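Local coordinates for protein beta-galactosidase (Bacillus circulans subsp. alkalophilus, PDB 3TTY) that hydrolyses terminal beta-galactosides, binding galactose in a TIM-barrel glycoside hydrolase domain and carrying a separate zinc site bound by four cysteines, at residues S114-P119 with R223-S228; V96-Y101 with G153-D158; Q163-L168 with E196-N201. All blocks are in the same frame, centred on the assembly; numbering follows the deposited sequence.

Contact 1: S114-P119 with R223-S228; sequences SCPNSP and RFQSDS. With ZN (zinc ion), chain G.
N117 reaches across to S228 and makes the one hydrogen bond between the two segments: N117 ND2 donates to S228 OG at 3.2 Å, with OG lying 25° out of the amide plane. S228 OG uses its own hydrogen on F224 O (2.9 Å), one turn back in the helix. With OG beside its backbone N (chi1 -61°), S228 can face the loop and still hold this carbonyl, which therefore accepts both S228 N and S228 OG.

The nonpolar part is modest: P116 lays CB and CG against S228, with P116 CB 4.0 Å from S228 CB. Q225 also borders the proline, though its OE1 is engaged with C155 N. A polar group meets a ring where N117 ND2 comes 3.4 Å from F224 CZ; amide and ring planes are 12° apart, but the approach is oblique. S228 OG lies over one face of that ring, offset toward the rim.

Metal bonding sits on the loop side. C115 SG binds the zinc ion at 2.5 Å and also takes a weak hydrogen bond from N117 N, inside a type I turn running from C115 to S118. S118 then serves as N-cap of helix 119-135. Helix 215-243 thus backs the turn that presents the first ligand of a four-cysteine zinc site, completed by C155, C157 and C160, in the TIM-barrel domain.

Contact 2: V96-Y101 with G153-D158; sequences VLRVDY and GYCYCD. With ZN (zinc ion), chain G.
V99 points toward the segment carrying C155 and C157, with V99 CB 3.7 Å from C157 CA and V99 CG2 3.7 Å from C157 CB. CG1, anti to the backbone N (chi1 163°), swings instead toward the Y156 backbone. The V99 backbone is held on both flanks of this side chain: Y156 N donates to V99 O at 3.0 Å, while V99 N donates a hydrogen bond to C155 SG (3.6 Å, 164° at the hydrogen). That sulfur also binds the zinc ion and accepts from C157 N, so two N-H groups probably stabilise its negative charge.

R98 runs extended alongside C155, with R98 CG 3.7 Å from C155 SG, and carries its guanidinium to G153, whose O lies over one face. A water in the guanidinium plane joins R98 NH1 (2.7 Å) to Y154 O, and NH1 also bonds to G152 O.

Y156 and Y101 lie side by side and point the same way. Y156 OH meets the edge of the Y101 ring, 3.6 Å from Y101 CD1, and Y156 CE2 packs on Y101 CB.

C155 and C157 both bind the zinc, and C157 is the N-cap of helix 158-172. The segment 153-158 lies at the end of the loop from barrel strand 142-146 and runs into that helix, 96-101 belongs to the loop between helices 87-92 and 119-135, and helix 215-243 flanks both through L229, R222 and Q225.

Contact 3: Q163-L168 with E196-N201; sequences QFRVWL and EIVAPN
I197 has the most surface buried here, and it meets the helix with both its side chain and its carbonyl. Its CG2 branch, anti to the backbone N, is the one that touches: I197 CG2 lies 4.0 Å from L168 CD1, the two side chains meeting tip to tip, and 4.1 Å from F164 CE2.

R165 comes next. Its chain is extended from CG to NE and reaches out from the helix to the I197 carbonyl, which it grips side-on with two nitrogens: R165 NE at 3.0 Å and R165 NH2 at 2.9 Å from I197 O. The oxygen sits at the edge of the guanidinium, 12° from its plane. NE lies in the carbonyl plane, whereas NH2 approaches nearly in line with the C=O bond. E161 and D195 form only long, weak ion pairs with this arginine. A methionine in its place would probably leave the I197 carbonyl without these two donors and hold the loop to the helix less firmly there.

The helix is 158-172, which follows barrel strand 142-146 and begins next to the zinc site; the 196-201 segment belongs to the long excursion between helix 175-181 and helix 215-243, still within the TIM-barrel family region.

F164 is the third main contributor. L168 CD1 stands 3.5 Å above the centre of one F164 ring face, and V198 O comes to the ring's edge. Further round, F164 meets Y221 edge-to-face and also touches F224, both on helix 215-243. V198 itself turns away from the helix and packs on F108 of a second subunit.

In the fold
Contacts 1 and 2 share the zinc ion and interlock along the chain: C115 comes from contact 1, C155 and C157 from contact 2, and the backbones join where C115 N bonds to V96 O. The fourth ligand, C160, lies on helix 158-172, the same helix that contact 3 uses. Contact 1 is buried, and contact 2 is only partly so. Contact 3 is also buried but farther from the chain's centre, and reaches another subunit. It has no metal ligand; nonpolar side chains and one arginine-to-carbonyl grip do the work. Helix 215-243 ties it to contact 1, through D227 with W167. N201 and P200 of contact 3 pack on Y156 of contact 2.

Contact 1: S114-P119 with R223-S228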
loop_
_atom_site.group_PDB
_atom_site.type_symbol
_atom_site.label_atom_id
_atom_site.label_comp_id
_atom_site.label_asym_id
_atom_site.label_seq_id
_atom_site.Cartn_x
_atom_site.Cartn_y
_atom_site.Cartn_z
ATOM N N SER A 114 3.157 26.128 -4.956
ATOM C CA SER A 114 2.232 27.254 -5.078
ATOM C C SER A 114 1.215 26.987 -6.191
ATOM O O SER A 114 1.557 26.444 -7.233
ATOM C CB SER A 114 2.977 28.564 -5.351
ATOM O OG SER A 114 3.800 28.934 -4.250
ATOM N N CYS A 115 -0.046 27.345 -5.978
ATOM C CA CYS A 115 -1.021 27.135 -7.040
ATOM C C CYS A 115 -0.629 28.006 -8.229
ATOM O O CYS A 115 -0.499 29.221 -8.090
ATOM C CB CYS A 115 -2.444 27.456 -6.576
ATOM S SG CYS A 115 -3.579 27.727 -7.957
ATOM N N PRO A 116 -0.431 27.385 -9.400
ATOM C CA PRO A 116 0.050 28.117 -10.576
ATOM C C PRO A 116 -1.036 29.028 -11.144
ATOM O O PRO A 116 -0.759 29.863 -11.990
ATOM C CB PRO A 116 0.380 27.001 -11.567
ATOM C CG PRO A 116 -0.563 25.916 -11.207
ATOM C CD PRO A 116 -0.728 25.977 -9.712
ATOM N N ASN A 117 -2.264 28.868 -10.673
ATOM C CA ASN A 117 -3.344 29.736 -11.106
ATOM C C ASN A 117 -3.756 30.715 -10.022
ATOM O O ASN A 117 -4.867 31.231 -10.033
ATOM C CB ASN A 117 -4.538 28.914 -11.592
ATOM C CG ASN A 117 -4.333 28.396 -12.996
ATOM O OD1 ASN A 117 -4.095 29.178 -13.920
ATOM N ND2 ASN A 117 -4.375 27.076 -13.163
ATOM N N SER A 118 -2.835 30.978 -9.098
ATOM C CA SER A 118 -3.105 31.833 -7.945
ATOM C C SER A 118 -2.833 33.312 -8.222
ATOM O O SER A 118 -1.737 33.689 -8.624
ATOM C CB SER A 118 -2.285 31.359 -6.746
ATOM O OG SER A 118 -2.161 32.375 -5.770
ATOM N N PRO A 119 -3.840 34.166 -7.994
ATOM C CA PRO A 119 -3.626 35.596 -8.233
ATOM C C PRO A 119 -2.571 36.171 -7.284
ATOM O O PRO A 119 -1.790 37.047 -7.663
ATOM C CB PRO A 119 -5.004 36.222 -7.947
ATOM C CG PRO A 119 -5.973 35.084 -7.962
ATOM C CD PRO A 119 -5.214 33.863 -7.551
ATOM N N ARG A 223 -2.186 18.470 -19.601
ATOM C CA ARG A 223 -1.732 19.532 -20.503
ATOM C C ARG A 223 -1.898 20.888 -19.817
ATOM O O ARG A 223 -0.994 21.716 -19.818
ATOM C CB ARG A 223 -2.514 19.530 -21.817
ATOM C CG ARG A 223 -2.392 18.277 -22.635
ATOM C CD ARG A 223 -3.288 18.321 -23.870
ATOM N NE ARG A 223 -2.789 17.428 -24.917
ATOM C CZ ARG A 223 -3.523 16.552 -25.594
ATOM N NH1 ARG A 223 -4.825 16.434 -25.353
ATOM N NH2 ARG A 223 -2.945 15.785 -26.520
ATOM N N PHE A 224 -3.072 21.090 -19.229
ATOM C CA PHE A 224 -3.464 22.356 -18.622
ATOM C C PHE A 224 -2.560 22.744 -17.451
ATOM O O PHE A 224 -2.054 23.872 -17.373
ATOM C CB PHE A 224 -4.935 22.253 -18.183
ATOM C CG PHE A 224 -5.361 23.312 -17.212
ATOM C CD1 PHE A 224 -5.367 24.649 -17.579
ATOM C CD2 PHE A 224 -5.771 22.969 -15.940
ATOM C CE1 PHE A 224 -5.756 25.635 -16.677
ATOM C CE2 PHE A 224 -6.156 23.943 -15.030
ATOM C CZ PHE A 224 -6.150 25.281 -15.400
ATOM N N GLN A 225 -2.366 21.803 -16.530
ATOM C CA GLN A 225 -1.469 22.007 -15.393
ATOM C C GLN A 225 -0.052 22.345 -15.858
ATOM O O GLN A 225 0.576 23.275 -15.363
ATOM C CB GLN A 225 -1.468 20.766 -14.498
ATOM C CG GLN A 225 -2.716 20.662 -13.609
ATOM C CD GLN A 225 -2.787 21.794 -12.610
ATOM O OE1 GLN A 225 -1.979 21.866 -11.686
ATOM N NE2 GLN A 225 -3.740 22.699 -12.799
ATOM N N SER A 226 0.438 21.591 -16.834
ATOM C CA SER A 226 1.734 21.866 -17.409
ATOM C C SER A 226 1.747 23.281 -18.011
ATOM O O SER A 226 2.631 24.070 -17.689
ATOM C CB SER A 226 2.092 20.797 -18.432
ATOM O OG SER A 226 3.398 20.994 -18.937
ATOM N N ASP A 227 0.753 23.616 -18.841
ATOM C CA ASP A 227 0.651 24.963 -19.407
ATOM C C ASP A 227 0.623 26.057 -18.328
ATOM O O ASP A 227 1.250 27.093 -18.501
ATOM C CB ASP A 227 -0.589 25.127 -20.308
ATOM C CG ASP A 227 -0.482 24.373 -21.619
ATOM O OD1 ASP A 227 0.510 23.637 -21.812
ATOM O OD2 ASP A 227 -1.406 24.498 -22.461
ATOM N N SER A 228 -0.117 25.822 -17.240
ATOM C CA SER A 228 -0.290 26.813 -16.172
ATOM C C SER A 228 1.028 27.125 -15.457
ATOM O O SER A 228 1.344 28.285 -15.180
ATOM C CB SER A 228 -1.309 26.334 -15.126
ATOM O OG SER A 228 -2.592 26.125 -15.679
HETATM ZN ZN ZN G . -4.774 25.609 -8.221
#

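Contact 2: V96-Y101 with G153-D158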
loop_
_atom_site.group_PDB
_atom_site.type_symbol
_atom_site.label_atom_id
_atom_site.label_comp_id
_atom_site.label_asym_id
_atom_site.label_seq_id
_atom_site.Cartn_x
_atom_site.Cartn_y
_atom_site.Cartn_z
ATOM N N VAL A 96 -2.804 30.851 -2.392
ATOM C CA VAL A 96 -1.464 30.485 -2.809
ATOM C C VAL A 96 -1.232 28.977 -2.641
ATOM O O VAL A 96 -0.377 28.386 -3.295
ATOM C CB VAL A 96 -0.453 31.340 -2.029
ATOM C CG1 VAL A 96 0.523 30.482 -1.235
ATOM C CG2 VAL A 96 0.226 32.326 -2.966
ATOM N N LEU A 97 -2.062 28.348 -1.814
ATOM C CA LEU A 97 -1.876 26.949 -1.448
ATOM C C LEU A 97 -2.659 25.995 -2.352
ATOM O O LEU A 97 -3.788 26.291 -2.776
ATOM C CB LEU A 97 -2.296 26.741 0.001
ATOM C CG LEU A 97 -1.504 27.481 1.080
ATOM C CD1 LEU A 97 -2.271 27.463 2.396
ATOM C CD2 LEU A 97 -0.101 26.894 1.262
ATOM N N ARG A 98 -2.072 24.833 -2.621
ATOM C CA ARG A 98 -2.694 23.864 -3.518
ATOM C C ARG A 98 -3.769 23.020 -2.833
ATOM O O ARG A 98 -3.841 22.951 -1.602
ATOM C CB ARG A 98 -1.638 22.952 -4.148
ATOM C CG ARG A 98 -0.812 23.645 -5.206
ATOM C CD ARG A 98 0.197 22.729 -5.838
ATOM N NE ARG A 98 1.065 23.476 -6.747
ATOM C CZ ARG A 98 2.142 22.966 -7.340
ATOM N NH1 ARG A 98 2.500 21.700 -7.123
ATOM N NH2 ARG A 98 2.878 23.727 -8.133
ATOM N N VAL A 99 -4.623 22.423 -3.657
ATOM C CA VAL A 99 -5.517 21.369 -3.235
ATOM C C VAL A 99 -5.004 20.092 -3.902
ATOM O O VAL A 99 -4.709 20.075 -5.109
ATOM C CB VAL A 99 -6.962 21.696 -3.615
ATOM C CG1 VAL A 99 -7.841 20.452 -3.572
ATOM C CG2 VAL A 99 -7.492 22.751 -2.672
ATOM N N ASP A 100 -4.830 19.036 -3.114
ATOM C CA ASP A 100 -4.166 17.864 -3.652
ATOM C C ASP A 100 -5.100 16.897 -4.378
ATOM O O ASP A 100 -6.314 17.095 -4.460
ATOM C CB ASP A 100 -3.321 17.151 -2.586
ATOM C CG ASP A 100 -4.151 16.589 -1.446
ATOM O OD1 ASP A 100 -5.302 16.164 -1.684
ATOM O OD2 ASP A 100 -3.640 16.567 -0.303
ATOM N N TYR A 101 -4.495 15.853 -4.911
ATOM C CA TYR A 101 -5.182 14.810 -5.646
ATOM C C TYR A 101 -6.298 14.169 -4.812
ATOM O O TYR A 101 -7.259 13.644 -5.361
ATOM C CB TYR A 101 -4.141 13.781 -6.100
ATOM C CG TYR A 101 -4.677 12.593 -6.867
ATOM C CD1 TYR A 101 -4.863 12.654 -8.242
ATOM C CD2 TYR A 101 -4.969 11.399 -6.215
ATOM C CE1 TYR A 101 -5.334 11.555 -8.947
ATOM C CE2 TYR A 101 -5.441 10.303 -6.905
ATOM C CZ TYR A 101 -5.624 10.383 -8.270
ATOM O OH TYR A 101 -6.080 9.282 -8.957
ATOM N N GLY A 153 4.284 19.137 -9.870
ATOM C CA GLY A 153 3.103 18.804 -9.095
ATOM C C GLY A 153 1.841 19.414 -9.687
ATOM O O GLY A 153 1.886 20.457 -10.337
ATOM N N TYR A 154 0.702 18.769 -9.455
ATOM C CA TYR A 154 -0.566 19.274 -9.958
ATOM C C TYR A 154 -1.388 19.864 -8.832
ATOM O O TYR A 154 -1.200 19.507 -7.669
ATOM C CB TYR A 154 -1.366 18.164 -10.623
ATOM C CG TYR A 154 -0.735 17.634 -11.864
ATOM C CD1 TYR A 154 0.037 18.449 -12.674
ATOM C CD2 TYR A 154 -0.896 16.307 -12.231
ATOM C CE1 TYR A 154 0.621 17.960 -13.818
ATOM C CE2 TYR A 154 -0.309 15.809 -13.372
ATOM C CZ TYR A 154 0.452 16.642 -14.161
ATOM O OH TYR A 154 1.040 16.148 -15.310
ATOM N N CYS A 155 -2.285 20.781 -9.189
ATOM C CA CYS A 155 -3.210 21.381 -8.250
ATOM C C CYS A 155 -4.634 21.139 -8.749
ATOM O O CYS A 155 -4.875 21.095 -9.957
ATOM C CB CYS A 155 -2.949 22.875 -8.130
ATOM S SG CYS A 155 -4.061 23.720 -6.965
ATOM N N TYR A 156 -5.568 20.984 -7.811
ATOM C CA TYR A 156 -6.958 20.685 -8.126
ATOM C C TYR A 156 -7.896 21.636 -7.409
ATOM O O TYR A 156 -9.044 21.287 -7.156
ATOM C CB TYR A 156 -7.282 19.240 -7.746
ATOM C CG TYR A 156 -6.366 18.235 -8.422
ATOM C CD1 TYR A 156 -6.681 17.712 -9.677
ATOM C CD2 TYR A 156 -5.180 17.819 -7.812
ATOM C CE1 TYR A 156 -5.858 16.796 -10.297
ATOM C CE2 TYR A 156 -4.343 16.898 -8.425
ATOM C CZ TYR A 156 -4.689 16.394 -9.667
ATOM O OH TYR A 156 -3.871 15.497 -10.286
ATOM N N CYS A 157 -7.412 22.838 -7.088
ATOM C CA CYS A 157 -8.220 23.812 -6.343
ATOM C C CYS A 157 -9.314 24.449 -7.219
ATOM O O CYS A 157 -9.393 24.216 -8.423
ATOM C CB CYS A 157 -7.334 24.910 -5.717
ATOM S SG CYS A 157 -6.808 26.238 -6.877
ATOM N N ASP A 158 -10.156 25.260 -6.604
ATOM C CA ASP A 158 -11.194 25.975 -7.338
ATOM C C ASP A 158 -10.709 26.855 -8.491
ATOM O O ASP A 158 -11.335 26.903 -9.551
ATOM C CB ASP A 158 -11.999 26.828 -6.380
ATOM C CG ASP A 158 -13.415 26.393 -6.318
ATOM O OD1 ASP A 158 -13.686 25.416 -5.576
ATOM O OD2 ASP A 158 -14.240 26.999 -7.046
HETATM ZN ZN ZN G . -4.774 25.609 -8.221
HETATM O O HOH W 1 1.292 19.516 -6.172
#

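Contact 3: Q163-L168 with E196-N201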
loop_
_atom_site.group_PDB
_atom_site.type_symbol
_atom_site.label_atom_id
_atom_site.label_comp_id
_atom_site.label_asym_id
_atom_site.label_seq_id
_atom_site.Cartn_x
_atom_site.Cartn_y
_atom_site.Cartn_z
ATOM N N GLN A 163 -10.169 27.740 -14.185
ATOM C CA GLN A 163 -9.278 28.101 -15.273
ATOM C C GLN A 163 -9.173 26.934 -16.262
ATOM O O GLN A 163 -9.031 27.146 -17.461
ATOM C CB GLN A 163 -7.922 28.563 -14.728
ATOM C CG GLN A 163 -6.985 29.127 -15.773
ATOM C CD GLN A 163 -7.589 30.277 -16.593
ATOM O OE1 GLN A 163 -8.422 31.064 -16.104
ATOM N NE2 GLN A 163 -7.154 30.379 -17.845
ATOM N N PHE A 164 -9.285 25.705 -15.764
ATOM C CA PHE A 164 -9.411 24.535 -16.632
ATOM C C PHE A 164 -10.521 24.729 -17.683
ATOM O O PHE A 164 -10.355 24.396 -18.860
ATOM C CB PHE A 164 -9.708 23.283 -15.799
ATOM C CG PHE A 164 -9.687 21.992 -16.588
ATOM C CD1 PHE A 164 -8.727 21.770 -17.576
ATOM C CD2 PHE A 164 -10.602 20.983 -16.314
ATOM C CE1 PHE A 164 -8.696 20.566 -18.289
ATOM C CE2 PHE A 164 -10.572 19.783 -17.013
ATOM C CZ PHE A 164 -9.624 19.570 -18.003
ATOM N N ARG A 165 -11.648 25.277 -17.245
ATOM C CA ARG A 165 -12.790 25.466 -18.133
ATOM C C ARG A 165 -12.478 26.496 -19.204
ATOM O O ARG A 165 -12.879 26.327 -20.354
ATOM C CB ARG A 165 -14.050 25.853 -17.344
ATOM C CG ARG A 165 -14.420 24.805 -16.319
ATOM C CD ARG A 165 -15.591 25.220 -15.448
ATOM N NE ARG A 165 -15.909 24.190 -14.466
ATOM C CZ ARG A 165 -15.975 24.402 -13.157
ATOM N NH1 ARG A 165 -15.752 25.613 -12.677
ATOM N NH2 ARG A 165 -16.273 23.402 -12.327
ATOM N N VAL A 166 -11.766 27.556 -18.819
ATOM C CA VAL A 166 -11.385 28.604 -19.763
ATOM C C VAL A 166 -10.453 27.991 -20.792
ATOM O O VAL A 166 -10.579 28.227 -21.988
ATOM C CB VAL A 166 -10.680 29.782 -19.036
ATOM C CG1 VAL A 166 -10.143 30.808 -20.036
ATOM C CG2 VAL A 166 -11.639 30.453 -18.022
ATOM N N TRP A 167 -9.524 27.173 -20.311
ATOM C CA TRP A 167 -8.539 26.519 -21.169
ATOM C C TRP A 167 -9.198 25.554 -22.169
ATOM O O TRP A 167 -8.695 25.333 -23.271
ATOM C CB TRP A 167 -7.524 25.793 -20.285
ATOM C CG TRP A 167 -6.398 25.100 -21.003
ATOM C CD1 TRP A 167 -5.150 25.594 -21.245
ATOM C CD2 TRP A 167 -6.417 23.783 -21.538
ATOM N NE1 TRP A 167 -4.387 24.659 -21.898
ATOM C CE2 TRP A 167 -5.143 23.537 -22.093
ATOM C CE3 TRP A 167 -7.384 22.776 -21.595
ATOM C CZ2 TRP A 167 -4.817 22.331 -22.710
ATOM C CZ3 TRP A 167 -7.060 21.584 -22.214
ATOM C CH2 TRP A 167 -5.789 21.372 -22.764
ATOM N N LEU A 168 -10.326 24.978 -21.771
ATOM C CA LEU A 168 -11.095 24.098 -22.644
ATOM C C LEU A 168 -11.916 24.896 -23.662
ATOM O O LEU A 168 -12.099 24.458 -24.799
ATOM C CB LEU A 168 -11.999 23.196 -21.803
ATOM C CG LEU A 168 -11.227 22.197 -20.929
ATOM C CD1 LEU A 168 -12.060 21.705 -19.762
ATOM C CD2 LEU A 168 -10.730 21.030 -21.773
ATOM N N GLU A 196 -20.160 22.309 -15.640
ATOM C CA GLU A 196 -20.445 20.934 -15.246
ATOM C C GLU A 196 -19.178 20.066 -15.243
ATOM O O GLU A 196 -19.157 18.967 -14.682
ATOM C CB GLU A 196 -21.473 20.331 -16.194
ATOM C CG GLU A 196 -22.866 20.898 -16.019
ATOM C CD GLU A 196 -23.752 20.618 -17.217
ATOM O OE1 GLU A 196 -23.369 19.773 -18.061
ATOM O OE2 GLU A 196 -24.826 21.256 -17.314
ATOM N N ILE A 197 -18.136 20.570 -15.897
ATOM C CA ILE A 197 -16.845 19.910 -15.993
ATOM C C ILE A 197 -16.059 20.113 -14.697
ATOM O O ILE A 197 -15.965 21.239 -14.198
ATOM C CB ILE A 197 -16.046 20.526 -17.160
ATOM C CG1 ILE A 197 -16.808 20.326 -18.466
ATOM C CG2 ILE A 197 -14.635 19.955 -17.229
ATOM C CD1 ILE A 197 -16.347 21.241 -19.595
ATOM N N VAL A 198 -15.510 19.035 -14.138
ATOM C CA VAL A 198 -14.694 19.180 -12.937
ATOM C C VAL A 198 -13.268 18.680 -13.177
ATOM O O VAL A 198 -13.003 17.971 -14.151
ATOM C CB VAL A 198 -15.311 18.476 -11.730
ATOM C CG1 VAL A 198 -16.647 19.142 -11.339
ATOM C CG2 VAL A 198 -15.486 16.993 -12.007
ATOM N N ALA A 199 -12.339 19.079 -12.313
ATOM C CA ALA A 199 -10.974 18.574 -12.418
ATOM C C ALA A 199 -10.990 17.094 -12.085
ATOM O O ALA A 199 -11.730 16.671 -11.208
ATOM C CB ALA A 199 -10.061 19.319 -11.462
ATOM N N PRO A 200 -10.177 16.299 -12.793
ATOM C CA PRO A 200 -10.120 14.865 -12.536
ATOM C C PRO A 200 -9.127 14.518 -11.433
ATOM O O PRO A 200 -7.928 14.633 -11.624
ATOM C CB PRO A 200 -9.636 14.294 -13.879
ATOM C CG PRO A 200 -8.782 15.397 -14.473
ATOM C CD PRO A 200 -9.299 16.706 -13.911
ATOM N N ASN A 201 -9.632 14.108 -10.279
ATOM C CA ASN A 201 -8.787 13.569 -9.216
ATOM C C ASN A 201 -9.583 12.517 -8.457
ATOM O O ASN A 201 -10.538 11.973 -8.993
ATOM C CB ASN A 201 -8.240 14.679 -8.301
ATOM C CG ASN A 201 -9.333 15.430 -7.566
ATOM O OD1 ASN A 201 -10.496 15.047 -7.604
ATOM N ND2 ASN A 201 -8.953 16.498 -6.869
#